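Side-chain contacts in sulfotransferase (Alicyclobacillus acidocaldarius subsp. acidocaldarius, PDB 3RNL), which probably transfers sulfuryl groups to acceptor molecules and binds magnesium, within an alpha/beta fold of the P-loop type: residues Thr21-Leu24 and Asp25-Leu28; Ser29-Pro32 and Asp33-Ile36; Val86-Ser90 and Val91-Phe95; Ala192-Pro195 and Val196-Val199. All coordinates share one frame; numbering follows the deposited sequence.

Contact 1: residues Thr21-Leu24 and Asp25-Leu28; sequences TSSL and DRYL
Four successive backbone bonds, Asp25 N to Thr21 O, Arg26 N to Ser22 O, Tyr27 N to Ser23 O and Leu28 N to Leu24 O, make Thr21-Leu28 a regular alpha-helical run. Each pairs residues four apart, with N-H...O angles of 161° or more. The Tyr27 side chain leans back along the helix: with CG beside its own backbone N (chi1 -60°), one ring face lies over Ser23 O, which stands 3.3 Å from Tyr27 CG and is displaced toward the rim. Ser23 CB approaches the same ring at CE2, 4.1 Å away. One turn apart, Leu24 CG meets Leu28 CD1 at 3.9 Å, the two side chains crossing obliquely. These side chains also pack helix 21-29 against its surroundings: Leu24 and Leu28 reach strand 111-116, while Tyr27 covers Pro195 and Val199 of helix 195-206. Exchanging Tyr27 for an alanine would probably uncover Ser23 O and open a gap against Pro195 and Val199. Asp25, turned to another side, forms a salt bridge through OD2 with Lys40. The leucines thus give apolar packing on strand 111-116, while the buried Asp25 carboxylate lies near Ala89 and Ile36, its negative charge probably stabilised by the lysine.

Contact 2: residues Ser29-Pro32 and Asp33-Ile36; sequences SQHP and DIYI. With MG (magnesium ion), chain B.
His31 ND1 accepts the backbone N-H of Asp33 at 2.9 Å, the donor lying in the ring plane at its edge. The imidazole is held at its other nitrogen too, since NE2 bonds Ser209 O; its torsion of -166° about CA-CB places CG beside the carbonyl carbon, so that ND1 can meet the Asp33 amide. Ile34 N bonds His31 O at 3.2 Å, closing a type I beta turn that carries the chain from helix 21-29 into edge strand 34-35 of the parallel sheet. Three backbone oxygens around this turn bind magnesium: His31 O at 2.2 Å, Ser29 O and Ile34 O at 2.4 Å each. Three waters complete six ligands, and one of them also donates to Pro32 O. Replacing His31 with an alanine would probably leave the Asp33 amide and Ser209 O without their imidazole partner and the turn less firmly set. Ile34 crosses the histidine at about a right angle, CD1 lying 3.6 Å from His31 CB. A further water donates to Ile36 O and, in one of the two deposited conformers of Ser29, to its OG, which also bonds Asp25 O. Asp33 OD1 accepts from Arg84 N and from another water, 3.2 Å away.

Contact 3: residues Val86-Ser90 and Val91-Phe95; sequences VGEAS and VFYLF
Ser90 and Tyr93 meet where strand 85-89 leaves the parallel sheet: Ser90-Tyr93 is a type I beta turn, the first step of the loop toward helix 99-106 in this alpha/beta fold. The turn is closed by a backbone bond, Tyr93 N to Ser90 O at 3.2 Å.

The side-chain hydrogen bonds centre on the Glu88 carboxylate, which is buried. Its chain bends at chi2 (-105°), bringing the carboxylate round to the turn. Tyr93 OH donates to Glu88 OE2 at 2.6 Å, and OE2 receives it on its syn lone pair, on the side of the other oxygen; OE2 lies near the ring plane at the phenol edge, and carboxylate and ring planes are 76° apart. Ser90 OG donates to Glu88 OE1 at 2.7 Å. Tyr73 OH is a further partner of OE2, and His43 N of Ser90 OG, which ties this cluster to two other parts of the chain. Several donors round one buried carboxylate would tend to stabilise its negative charge.

Apolar packing adds to these bonds. Val91 CG2 stands over one face of the Phe92 ring, toward its rim, and Val91 packs on Thr21 of helix 21-29. Tyr93 also touches Thr99 and Met103 of helix 99-106. A CH-pi contact completes the packing: Ser90 CB sits over the centre of the Tyr93 ring, 3.5 Å from its centroid and only 10° off the ring normal.

Contact 4: residues Ala192-Pro195 and Val196-Val199; sequences ARDP and VQVV
Asp194 OD1 is gripped twice, by the backbone N-H of Gln197 at 3.1 Å and by a water that donates to it at 2.7 Å. The amide does not lie in the carboxylate plane but meets OD1 from above, 62° out of it, and the bond is fairly straight at 156°. The same water accepts from Val196 N at 3.0 Å, so the two amides at the start of the helix are served by the carboxylate, one directly and one through water. Asp194 reaches them because its CG lies opposite the backbone N (chi1 -164°), turned to the side of the carbonyl carbon and of the following turn. The carboxylate lies close against the Gln197 side chain as well: Asp194 CG is 3.3 Å from Gln197 CB, while the amide of that glutamine bends off to Asp201, its partner through NE2.

Beyond the cap the ordinary helical bonds set in, Val198 N to Asp194 O at 3.1 Å and Val199 N to Pro195 O at 2.8 Å. Val199 CG2 also lies 3.2 Å from Pro195 O, and its side chain packs on Leu28 and Phe212. A negative carboxylate here would probably interact favourably with the helix dipole. Asp194, the first residue to leave helix 188-193, is also the N-cap of helix 195-206, by its position and its bond from Gln197 N: a classic aspartate N-cap at a junction of two helices.

How the contacts relate
Contacts 1 and 3 are buried, contacts 2 and 4 only partly so, and chemistry follows place. Contact 3, nearest the centre of the chain, satisfies a carboxylate with hydroxyl donors, whereas contact 2 spends backbone carbonyls on a metal and contact 4 spends a carboxylate on amides and water. Contact 1 lies between the others: its helix 21-29 touches all three, running straight into the turn of contact 2, where Leu28 packs on Ile34. Contacts 2 and 3 share the sheet through neighbouring strands 34-35 and 85-89, joined by a probable hydrogen bond from Gly87 N to Tyr35 O, while contact 4 touches neither of them.

Contact 1: residues Thr21-Leu24 and Asp25-Leu28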
loop_
_atom_site.group_PDB
_atom_site.type_symbol
_atom_site.label_atom_id
_atom_site.label_comp_id
_atom_site.label_asym_id
_atom_site.label_seq_id
_atom_site.Cartn_x
_atom_site.Cartn_y
_atom_site.Cartn_z
ATOM N N THR A 21 4.016 -5.054 1.224
ATOM C CA THR A 21 2.740 -5.746 1.021
ATOM C C THR A 21 2.862 -6.904 0.044
ATOM O O THR A 21 2.036 -7.815 0.051
ATOM C CB THR A 21 1.616 -4.810 0.551
ATOM O OG1 THR A 21 1.976 -4.223 -0.702
ATOM C CG2 THR A 21 1.360 -3.716 1.588
ATOM N N SER A 22 3.880 -6.866 -0.809
ATOM C CA SER A 22 4.074 -7.949 -1.762
ATOM C C SER A 22 4.298 -9.287 -1.050
ATOM O O SER A 22 3.719 -10.315 -1.431
ATOM C CB SER A 22 5.236 -7.635 -2.713
ATOM O OG SER A 22 5.472 -8.729 -3.574
ATOM N N SER A 23 5.133 -9.281 -0.015
ATOM C CA SER A 23 5.367 -10.498 0.750
ATOM C C SER A 23 4.119 -10.883 1.539
ATOM O O SER A 23 3.733 -12.052 1.584
ATOM C CB SER A 23 6.570 -10.335 1.685
ATOM O OG SER A 23 7.752 -10.172 0.928
ATOM N N LEU A 24 3.472 -9.894 2.146
ATOM C CA LEU A 24 2.270 -10.176 2.920
ATOM C C LEU A 24 1.226 -10.875 2.045
ATOM O O LEU A 24 0.612 -11.873 2.441
ATOM C CB LEU A 24 1.696 -8.883 3.503
ATOM C CG LEU A 24 0.392 -9.050 4.285
ATOM C CD1 LEU A 24 0.644 -9.910 5.515
ATOM C CD2 LEU A 24 -0.165 -7.681 4.678
ATOM N N ASP A 25 1.005 -10.325 0.854
ATOM C CA ASP A 25 0.086 -10.922 -0.114
ATOM C C ASP A 25 0.483 -12.383 -0.406
ATOM O O ASP A 25 -0.356 -13.282 -0.374
ATOM C CB ASP A 25 0.078 -10.055 -1.386
ATOM C CG ASP A 25 -0.688 -10.678 -2.551
ATOM O OD1 ASP A 25 -0.836 -11.917 -2.603
ATOM O OD2 ASP A 25 -1.121 -9.908 -3.447
ATOM N N ARG A 26 1.762 -12.613 -0.688
ATOM C CA ARG A 26 2.243 -13.961 -0.976
ATOM C C ARG A 26 1.950 -14.931 0.176
ATOM O O ARG A 26 1.461 -16.049 -0.033
ATOM C CB ARG A 26 3.742 -13.918 -1.300
ATOM C CG ARG A 26 4.369 -15.270 -1.598
ATOM C CD ARG A 26 5.657 -15.093 -2.405
ATOM N NE ARG A 26 6.444 -13.961 -1.920
ATOM C CZ ARG A 26 7.363 -14.046 -0.963
ATOM N NH1 ARG A 26 7.616 -15.220 -0.397
ATOM N NH2 ARG A 26 8.033 -12.962 -0.578
ATOM N N TYR A 27 2.240 -14.501 1.399
ATOM C CA TYR A 27 1.999 -15.350 2.563
ATOM C C TYR A 27 0.513 -15.639 2.806
ATOM O O TYR A 27 0.143 -16.770 3.113
ATOM C CB TYR A 27 2.611 -14.735 3.814
ATOM C CG TYR A 27 4.099 -14.530 3.726
ATOM C CD1 TYR A 27 4.882 -15.313 2.880
ATOM C CD2 TYR A 27 4.725 -13.556 4.487
ATOM C CE1 TYR A 27 6.257 -15.118 2.796
ATOM C CE2 TYR A 27 6.096 -13.354 4.410
ATOM C CZ TYR A 27 6.853 -14.143 3.564
ATOM O OH TYR A 27 8.213 -13.947 3.495
ATOM N N LEU A 28 -0.333 -14.615 2.712
ATOM C CA LEU A 28 -1.763 -14.826 2.938
ATOM C C LEU A 28 -2.366 -15.745 1.883
ATOM O O LEU A 28 -3.234 -16.570 2.190
ATOM C CB LEU A 28 -2.512 -13.493 2.961
ATOM C CG LEU A 28 -2.229 -12.657 4.206
ATOM C CD1 LEU A 28 -2.844 -11.269 4.054
ATOM C CD2 LEU A 28 -2.750 -13.333 5.468
#

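Contact 2: residues Ser29-Pro32 and Asp33-Ile36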
loop_
_atom_site.group_PDB
_atom_site.type_symbol
_atom_site.label_atom_id
_atom_site.label_comp_id
_atom_site.label_asym_id
_atom_site.label_seq_id
_atom_site.Cartn_x
_atom_site.Cartn_y
_atom_site.Cartn_z
ATOM N N SER A 29 -1.907 -15.594 0.643
ATOM C CA SER A 29 -2.418 -16.391 -0.471
ATOM C C SER A 29 -2.230 -17.878 -0.223
ATOM O O SER A 29 -2.998 -18.695 -0.719
ATOM C CB SER A 29 -1.721 -16.017 -1.781
ATOM O OG SER A 29 -1.988 -14.676 -2.137
ATOM N N GLN A 30 -1.199 -18.227 0.538
ATOM C CA GLN A 30 -0.914 -19.637 0.823
ATOM C C GLN A 30 -1.969 -20.290 1.719
ATOM O O GLN A 30 -2.081 -21.515 1.753
ATOM C CB GLN A 30 0.446 -19.796 1.489
ATOM C CG GLN A 30 1.622 -19.327 0.651
ATOM C CD GLN A 30 2.904 -19.373 1.443
ATOM O OE1 GLN A 30 2.962 -20.008 2.494
ATOM N NE2 GLN A 30 3.938 -18.697 0.953
ATOM N N HIS A 31 -2.717 -19.480 2.463
ATOM C CA HIS A 31 -3.729 -20.011 3.386
ATOM C C HIS A 31 -4.849 -20.684 2.588
ATOM O O HIS A 31 -5.323 -20.138 1.605
ATOM C CB HIS A 31 -4.285 -18.868 4.247
ATOM C CG HIS A 31 -5.086 -19.315 5.439
ATOM N ND1 HIS A 31 -6.281 -19.996 5.322
ATOM C CD2 HIS A 31 -4.878 -19.143 6.766
ATOM C CE1 HIS A 31 -6.768 -20.236 6.529
ATOM N NE2 HIS A 31 -5.937 -19.722 7.425
ATOM N N PRO A 32 -5.285 -21.880 3.005
ATOM C CA PRO A 32 -6.312 -22.564 2.201
ATOM C C PRO A 32 -7.669 -21.839 2.161
ATOM O O PRO A 32 -8.458 -22.099 1.253
ATOM C CB PRO A 32 -6.445 -23.940 2.892
ATOM C CG PRO A 32 -5.929 -23.724 4.288
ATOM C CD PRO A 32 -4.837 -22.685 4.157
ATOM N N ASP A 33 -7.939 -20.976 3.142
ATOM C CA ASP A 33 -9.189 -20.221 3.227
ATOM C C ASP A 33 -9.108 -18.793 2.663
ATOM O O ASP A 33 -10.021 -18.005 2.863
ATOM C CB ASP A 33 -9.726 -20.214 4.658
ATOM C CG ASP A 33 -11.242 -20.318 4.721
ATOM O OD1 ASP A 33 -11.900 -20.520 3.669
ATOM O OD2 ASP A 33 -11.772 -20.209 5.845
ATOM N N ILE A 34 -7.981 -18.439 2.051
ATOM C CA ILE A 34 -7.818 -17.094 1.487
ATOM C C ILE A 34 -7.485 -17.169 0.002
ATOM O O ILE A 34 -6.596 -17.925 -0.393
ATOM C CB ILE A 34 -6.664 -16.356 2.186
ATOM C CG1 ILE A 34 -6.939 -16.242 3.688
ATOM C CG2 ILE A 34 -6.447 -14.961 1.571
ATOM C CD1 ILE A 34 -5.796 -15.568 4.458
ATOM N N TYR A 35 -8.174 -16.380 -0.822
ATOM C CA TYR A 35 -7.829 -16.288 -2.242
ATOM C C TYR A 35 -7.476 -14.858 -2.608
ATOM O O TYR A 35 -8.219 -13.942 -2.281
ATOM C CB TYR A 35 -8.987 -16.731 -3.145
ATOM C CG TYR A 35 -8.589 -16.680 -4.604
ATOM C CD1 TYR A 35 -7.930 -17.757 -5.191
ATOM C CD2 TYR A 35 -8.831 -15.553 -5.380
ATOM C CE1 TYR A 35 -7.537 -17.724 -6.514
ATOM C CE2 TYR A 35 -8.440 -15.515 -6.719
ATOM C CZ TYR A 35 -7.792 -16.605 -7.271
ATOM O OH TYR A 35 -7.377 -16.588 -8.583
ATOM N N ILE A 36 -6.287 -14.667 -3.162
ATOM C CA ILE A 36 -5.865 -13.414 -3.781
ATOM C C ILE A 36 -5.474 -13.645 -5.238
ATOM O O ILE A 36 -4.655 -14.532 -5.497
ATOM C CB ILE A 36 -4.728 -12.734 -3.011
ATOM C CG1 ILE A 36 -5.157 -12.473 -1.564
ATOM C CG2 ILE A 36 -4.357 -11.420 -3.696
ATOM C CD1 ILE A 36 -4.015 -11.987 -0.705
HETATM MG MG MG B . -5.149 -19.759 -0.609
HETATM O O HOH W 1 -1.917 -14.244 -4.948
HETATM O O HOH W 2 -3.897 -21.967 -0.700
HETATM O O HOH W 3 -11.432 -23.331 2.127
HETATM O O HOH W 4 -7.015 -21.331 -1.314
HETATM O O HOH W 5 -5.026 -19.649 -3.195
#

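Contact 3: residues Val86-Ser90 and Val91-Phe95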
loop_
_atom_site.group_PDB
_atom_site.type_symbol
_atom_site.label_atom_id
_atom_site.label_comp_id
_atom_site.label_asym_id
_atom_site.label_seq_id
_atom_site.Cartn_x
_atom_site.Cartn_y
_atom_site.Cartn_z
ATOM N N VAL A 86 -11.467 -13.267 0.440
ATOM C CA VAL A 86 -11.099 -13.037 -0.952
ATOM C C VAL A 86 -10.597 -11.610 -1.066
ATOM O O VAL A 86 -11.323 -10.664 -0.761
ATOM C CB VAL A 86 -12.326 -13.247 -1.901
ATOM C CG1 VAL A 86 -11.950 -12.922 -3.357
ATOM C CG2 VAL A 86 -12.826 -14.688 -1.814
ATOM N N GLY A 87 -9.397 -11.414 -1.598
ATOM C CA GLY A 87 -8.844 -10.079 -1.488
ATOM C C GLY A 87 -8.107 -9.630 -2.717
ATOM O O GLY A 87 -7.926 -10.387 -3.659
ATOM N N GLU A 88 -7.789 -8.340 -2.753
ATOM C CA GLU A 88 -7.158 -7.759 -3.920
ATOM C C GLU A 88 -6.206 -6.691 -3.428
ATOM O O GLU A 88 -6.515 -5.990 -2.466
ATOM C CB GLU A 88 -8.218 -7.144 -4.846
ATOM C CG GLU A 88 -7.669 -6.673 -6.199
ATOM C CD GLU A 88 -7.551 -5.152 -6.273
ATOM O OE1 GLU A 88 -6.433 -4.648 -6.532
ATOM O OE2 GLU A 88 -8.584 -4.462 -6.075
ATOM N N ALA A 89 -5.049 -6.580 -4.079
ATOM C CA ALA A 89 -3.982 -5.687 -3.604
ATOM C C ALA A 89 -3.537 -4.677 -4.650
ATOM O O ALA A 89 -3.007 -5.065 -5.690
ATOM C CB ALA A 89 -2.766 -6.516 -3.181
ATOM N N SER A 90 -3.706 -3.393 -4.347
ATOM C CA SER A 90 -3.147 -2.310 -5.181
ATOM C C SER A 90 -2.570 -1.263 -4.238
ATOM O O SER A 90 -3.300 -0.724 -3.400
ATOM C CB SER A 90 -4.260 -1.669 -6.031
ATOM O OG SER A 90 -4.765 -2.586 -6.989
ATOM N N VAL A 91 -1.280 -0.957 -4.372
ATOM C CA VAL A 91 -0.586 -0.193 -3.341
ATOM C C VAL A 91 -0.898 1.303 -3.277
ATOM O O VAL A 91 -0.579 1.941 -2.276
ATOM C CB VAL A 91 0.934 -0.394 -3.412
ATOM C CG1 VAL A 91 1.273 -1.864 -3.182
ATOM C CG2 VAL A 91 1.466 0.109 -4.740
ATOM N N PHE A 92 -1.486 1.882 -4.323
ATOM C CA PHE A 92 -1.885 3.278 -4.232
ATOM C C PHE A 92 -3.358 3.486 -3.841
ATOM O O PHE A 92 -3.862 4.602 -3.848
ATOM C CB PHE A 92 -1.470 4.071 -5.481
ATOM C CG PHE A 92 0.020 4.077 -5.699
ATOM C CD1 PHE A 92 0.857 4.741 -4.810
ATOM C CD2 PHE A 92 0.588 3.401 -6.768
ATOM C CE1 PHE A 92 2.252 4.744 -5.005
ATOM C CE2 PHE A 92 1.970 3.400 -6.959
ATOM C CZ PHE A 92 2.798 4.073 -6.070
ATOM N N TYR A 93 -4.051 2.396 -3.533
ATOM C CA TYR A 93 -5.392 2.529 -2.958
ATOM C C TYR A 93 -5.376 3.445 -1.724
ATOM O O TYR A 93 -6.305 4.215 -1.499
ATOM C CB TYR A 93 -5.911 1.148 -2.567
ATOM C CG TYR A 93 -6.569 0.342 -3.669
ATOM C CD1 TYR A 93 -7.023 0.940 -4.837
ATOM C CD2 TYR A 93 -6.788 -1.022 -3.503
ATOM C CE1 TYR A 93 -7.663 0.197 -5.828
ATOM C CE2 TYR A 93 -7.423 -1.775 -4.486
ATOM C CZ TYR A 93 -7.865 -1.153 -5.635
ATOM O OH TYR A 93 -8.494 -1.894 -6.597
ATOM N N LEU A 94 -4.319 3.367 -0.927
ATOM C CA LEU A 94 -4.234 4.181 0.294
ATOM C C LEU A 94 -4.075 5.662 -0.066
ATOM O O LEU A 94 -4.635 6.565 0.575
ATOM C CB LEU A 94 -3.035 3.699 1.124
ATOM C CG LEU A 94 -2.826 4.478 2.432
ATOM C CD1 LEU A 94 -4.043 4.339 3.384
ATOM C CD2 LEU A 94 -1.536 4.025 3.136
ATOM N N PHE A 95 -3.332 5.907 -1.138
ATOM C CA PHE A 95 -2.943 7.261 -1.514
ATOM C C PHE A 95 -4.057 8.063 -2.193
ATOM O O PHE A 95 -4.237 9.248 -1.899
ATOM C CB PHE A 95 -1.720 7.196 -2.440
ATOM C CG PHE A 95 -1.307 8.539 -3.004
ATOM C CD1 PHE A 95 -0.656 9.468 -2.207
ATOM C CD2 PHE A 95 -1.571 8.866 -4.330
ATOM C CE1 PHE A 95 -0.265 10.706 -2.724
ATOM C CE2 PHE A 95 -1.195 10.104 -4.849
ATOM C CZ PHE A 95 -0.545 11.022 -4.045
#

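Contact 4: residues Ala192-Pro195 and Val196-Val199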
loop_
_atom_site.group_PDB
_atom_site.type_symbol
_atom_site.label_atom_id
_atom_site.label_comp_id
_atom_site.label_asym_id
_atom_site.label_seq_id
_atom_site.Cartn_x
_atom_site.Cartn_y
_atom_site.Cartn_z
ATOM N N ALA A 192 8.758 -7.585 9.494
ATOM C CA ALA A 192 10.094 -8.060 9.148
ATOM C C ALA A 192 10.644 -8.943 10.262
ATOM O O ALA A 192 11.306 -9.951 10.010
ATOM C CB ALA A 192 11.029 -6.882 8.887
ATOM N N ARG A 193 10.354 -8.559 11.497
ATOM C CA ARG A 193 10.843 -9.282 12.661
ATOM C C ARG A 193 10.168 -10.647 12.828
ATOM O O ARG A 193 10.833 -11.645 13.102
ATOM C CB ARG A 193 10.656 -8.421 13.915
ATOM C CG ARG A 193 10.669 -9.182 15.228
ATOM C CD ARG A 193 10.887 -8.234 16.400
ATOM N NE ARG A 193 10.201 -6.958 16.212
ATOM C CZ ARG A 193 8.991 -6.680 16.691
ATOM N NH1 ARG A 193 8.446 -5.488 16.470
ATOM N NH2 ARG A 193 8.328 -7.591 17.392
ATOM N N ASP A 194 8.846 -10.687 12.674
ATOM C CA ASP A 194 8.101 -11.919 12.908
ATOM C C ASP A 194 6.960 -12.064 11.907
ATOM O O ASP A 194 5.803 -11.862 12.268
ATOM C CB ASP A 194 7.535 -11.899 14.325
ATOM C CG ASP A 194 7.083 -13.261 14.797
ATOM O OD1 ASP A 194 6.823 -14.152 13.953
ATOM O OD2 ASP A 194 6.981 -13.433 16.030
ATOM N N PRO A 195 7.282 -12.389 10.645
ATOM C CA PRO A 195 6.229 -12.464 9.625
ATOM C C PRO A 195 5.162 -13.505 9.946
ATOM O O PRO A 195 3.996 -13.289 9.613
ATOM C CB PRO A 195 6.996 -12.854 8.348
ATOM C CG PRO A 195 8.347 -13.342 8.826
ATOM C CD PRO A 195 8.627 -12.556 10.063
ATOM N N VAL A 196 5.541 -14.620 10.571
ATOM C CA VAL A 196 4.539 -15.634 10.886
ATOM C C VAL A 196 3.496 -15.074 11.852
ATOM O O VAL A 196 2.298 -15.284 11.670
ATOM C CB VAL A 196 5.162 -16.925 11.465
ATOM C CG1 VAL A 196 4.072 -17.849 11.976
ATOM C CG2 VAL A 196 6.007 -17.622 10.400
ATOM N N GLN A 197 3.948 -14.347 12.870
ATOM C CA GLN A 197 3.013 -13.792 13.847
ATOM C C GLN A 197 2.093 -12.776 13.184
ATOM O O GLN A 197 0.880 -12.751 13.430
ATOM C CB GLN A 197 3.758 -13.122 15.002
ATOM C CG GLN A 197 2.822 -12.590 16.079
ATOM C CD GLN A 197 2.050 -13.707 16.751
ATOM O OE1 GLN A 197 2.642 -14.623 17.316
ATOM N NE2 GLN A 197 0.727 -13.656 16.663
ATOM N N VAL A 198 2.673 -11.915 12.355
ATOM C CA VAL A 198 1.869 -10.897 11.685
ATOM C C VAL A 198 0.859 -11.537 10.737
ATOM O O VAL A 198 -0.305 -11.149 10.701
ATOM C CB VAL A 198 2.741 -9.870 10.936
ATOM C CG1 VAL A 198 1.861 -8.931 10.093
ATOM C CG2 VAL A 198 3.581 -9.077 11.927
ATOM N N VAL A 199 1.288 -12.534 9.971
ATOM C CA VAL A 199 0.349 -13.242 9.108
ATOM C C VAL A 199 -0.786 -13.891 9.909
ATOM O O VAL A 199 -1.950 -13.822 9.522
ATOM C CB VAL A 199 1.074 -14.300 8.261
ATOM C CG1 VAL A 199 0.076 -15.247 7.611
ATOM C CG2 VAL A 199 1.947 -13.589 7.211
HETATM O O HOH W 6 8.137 -15.427 11.947
#